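Local coordinates for novel protein similar to vertebrate potassium voltage-gated channel, subfamily H (Eag-related) family (Danio rerio, PDB 3UKN) that probably forms the pore of a voltage-gated delayed-rectifier potassium channel, represented here by its cytoplasmic C-linker and cyclic nucleotide-binding homology domain, at residues Ser47-Ile52 and Asp114-Tyr120. Sequence-based numbering, arbitrary orientation.
Sequences SVNNGI and DALQAIY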
loop_
_atom_site.group_PDB
_atom_site.type_symbol
_atom_site.label_atom_id
_atom_site.label_comp_id
_atom_site.label_asym_id
_atom_site.label_seq_id
_atom_site.Cartn_x
_atom_site.Cartn_y
_atom_site.Cartn_z
ATOM N N SER B 47 7.298 6.573 -11.606
ATOM C CA SER B 47 6.945 5.426 -12.450
ATOM C C SER B 47 5.706 4.745 -11.863
ATOM O O SER B 47 5.487 4.763 -10.652
ATOM C CB SER B 47 8.095 4.422 -12.559
ATOM O OG SER B 47 8.280 3.738 -11.334
ATOM N N VAL B 48 4.883 4.142 -12.708
ATOM C CA VAL B 48 3.764 3.390 -12.169
ATOM C C VAL B 48 4.261 2.261 -11.293
ATOM O O VAL B 48 3.693 2.006 -10.237
ATOM C CB VAL B 48 2.861 2.820 -13.249
ATOM C CG1 VAL B 48 1.902 1.790 -12.638
ATOM C CG2 VAL B 48 2.108 3.949 -13.911
ATOM N N ASN B 49 5.320 1.589 -11.730
ATOM C CA ASN B 49 5.846 0.436 -11.004
ATOM C C ASN B 49 6.115 0.769 -9.545
ATOM O O ASN B 49 5.794 -0.019 -8.668
ATOM C CB ASN B 49 7.109 -0.121 -11.674
ATOM C CG ASN B 49 7.737 -1.258 -10.881
ATOM O OD1 ASN B 49 7.176 -2.343 -10.779
ATOM N ND2 ASN B 49 8.908 -1.010 -10.319
ATOM N N ASN B 50 6.682 1.944 -9.283
ATOM C CA ASN B 50 6.973 2.339 -7.912
ATOM C C ASN B 50 5.790 2.949 -7.162
ATOM O O ASN B 50 5.860 3.148 -5.944
ATOM C CB ASN B 50 8.189 3.279 -7.856
ATOM C CG ASN B 50 9.502 2.537 -8.041
ATOM O OD1 ASN B 50 9.513 1.341 -8.336
ATOM N ND2 ASN B 50 10.612 3.240 -7.870
ATOM N N GLY B 51 4.707 3.255 -7.871
ATOM C CA GLY B 51 3.560 3.864 -7.226
ATOM C C GLY B 51 2.287 3.031 -7.215
ATOM O O GLY B 51 1.178 3.575 -7.047
ATOM N N ILE B 52 2.422 1.716 -7.379
ATOM C CA ILE B 52 1.241 0.855 -7.487
ATOM C C ILE B 52 0.358 0.849 -6.236
ATOM O O ILE B 52 0.820 1.068 -5.111
ATOM C CB ILE B 52 1.596 -0.606 -7.871
ATOM C CG1 ILE B 52 2.128 -1.378 -6.667
ATOM C CG2 ILE B 52 2.575 -0.644 -9.032
ATOM C CD1 ILE B 52 2.509 -2.818 -6.997
ATOM N N ASP B 114 14.981 -0.431 -11.377
ATOM C CA ASP B 114 14.021 -0.538 -10.284
ATOM C C ASP B 114 13.715 -2.008 -9.984
ATOM O O ASP B 114 13.969 -2.892 -10.815
ATOM C CB ASP B 114 12.730 0.248 -10.580
ATOM C CG ASP B 114 12.889 1.753 -10.342
ATOM O OD1 ASP B 114 13.882 2.152 -9.693
ATOM O OD2 ASP B 114 12.021 2.538 -10.790
ATOM N N ALA B 115 13.201 -2.274 -8.785
ATOM C CA ALA B 115 12.700 -3.597 -8.478
ATOM C C ALA B 115 11.283 -3.734 -9.040
ATOM O O ALA B 115 10.440 -2.861 -8.828
ATOM C CB ALA B 115 12.708 -3.837 -6.991
ATOM N N LEU B 116 11.035 -4.821 -9.764
ATOM C CA LEU B 116 9.717 -5.082 -10.319
ATOM C C LEU B 116 8.708 -5.279 -9.186
ATOM O O LEU B 116 8.935 -6.083 -8.281
ATOM C CB LEU B 116 9.763 -6.311 -11.228
ATOM C CG LEU B 116 8.490 -6.601 -12.033
ATOM C CD1 LEU B 116 8.176 -5.481 -13.048
ATOM C CD2 LEU B 116 8.591 -7.961 -12.713
ATOM N N GLN B 117 7.598 -4.551 -9.228
ATOM C CA GLN B 117 6.610 -4.648 -8.157
ATOM C C GLN B 117 5.376 -5.435 -8.590
ATOM O O GLN B 117 4.556 -5.826 -7.772
ATOM C CB GLN B 117 6.179 -3.248 -7.714
ATOM C CG GLN B 117 7.300 -2.365 -7.180
ATOM C CD GLN B 117 7.753 -2.783 -5.806
ATOM O OE1 GLN B 117 6.987 -3.381 -5.045
ATOM N NE2 GLN B 117 9.013 -2.495 -5.480
ATOM N N ALA B 118 5.243 -5.659 -9.888
ATOM C CA ALA B 118 4.035 -6.265 -10.432
ATOM C C ALA B 118 4.292 -6.818 -11.824
ATOM O O ALA B 118 5.299 -6.493 -12.454
ATOM C CB ALA B 118 2.920 -5.212 -10.509
ATOM N N ILE B 119 3.360 -7.639 -12.309
ATOM C CA ILE B 119 3.276 -7.910 -13.740
ATOM C C ILE B 119 2.127 -7.080 -14.279
ATOM O O ILE B 119 1.129 -6.873 -13.586
ATOM C CB ILE B 119 3.055 -9.405 -14.056
ATOM C CG1 ILE B 119 1.733 -9.890 -13.499
ATOM C CG2 ILE B 119 4.158 -10.242 -13.452
ATOM C CD1 ILE B 119 1.544 -11.394 -13.676
ATOM N N TYR B 120 2.283 -6.588 -15.502
ATOM C CA TYR B 120 1.326 -5.659 -16.102
ATOM C C TYR B 120 0.768 -6.212 -17.413
ATOM O O TYR B 120 1.448 -6.933 -18.146
ATOM C CB TYR B 120 1.995 -4.302 -16.359
ATOM C CG TYR B 120 2.635 -3.725 -15.135
ATOM C CD1 TYR B 120 1.949 -2.825 -14.335
ATOM C CD2 TYR B 120 3.922 -4.089 -14.765
ATOM C CE1 TYR B 120 2.529 -2.290 -13.194
ATOM C CE2 TYR B 120 4.510 -3.578 -13.631
ATOM C CZ TYR B 120 3.812 -2.671 -12.844
ATOM O OH TYR B 120 4.393 -2.155 -11.698
HETATM O O HOH W 1 10.474 5.252 -10.446
HETATM O O HOH W 2 10.717 -0.345 -7.086
#
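Asn49 meets the hydroxyl edge of Tyr120: OD1 of Asn49 lies in the plane of the ring, 2.9 Å from Tyr120 OH, and the amide is turned 68° against the ring. Ile52 CG2 sits near the ring plane on the other flank of the hydroxyl, the CE1 side, 3.6 Å from Tyr120 OH, while CG1 of Val48 approaches the ring obliquely. Tyr120 OH donates its hydrogen bond to Asn49 OD1 in the carbonyl plane, on a lone pair. A second donor reaches the same oxygen, also in plane: the backbone N of Gln117, 2.7 Å from Asn49 OD1. With CG anti to the backbone N (chi1 176°), the Asn49 side chain extends across to residues 115-120, and its amino end is used as well. Asn49 ND2 gives a nearly straight bond (171°) to Ala115 O, 2.8 Å away, lying in the amide plane of Asn49 but above the plane of the accepting carbonyl. Three bonds on the two ends of one buried amide thus fix its rotation. The contact joins the C-linker, just after helix 32-45, to the beta roll of the cyclic nucleotide-binding homology domain, where residues 114-117 lead into strand 118-122. Backbone hydrogen bonds of Val48 with Phe108 and of Asn49 with Leu109 tie the linker turn to strand 108-110. Within that turn, Ser47 OG accepts from the backbone N of Asn50, an ST motif. Water bridges the flank: one molecule links Ser47 OG to Asp114 OD2, and another donates to Ala115 O while accepting from Gln117 NE2. At the far end of the turn, CD1 of Ile52 packs 3.8 Å from CB of Gln117 and 4.3 Å from CB of Ala118.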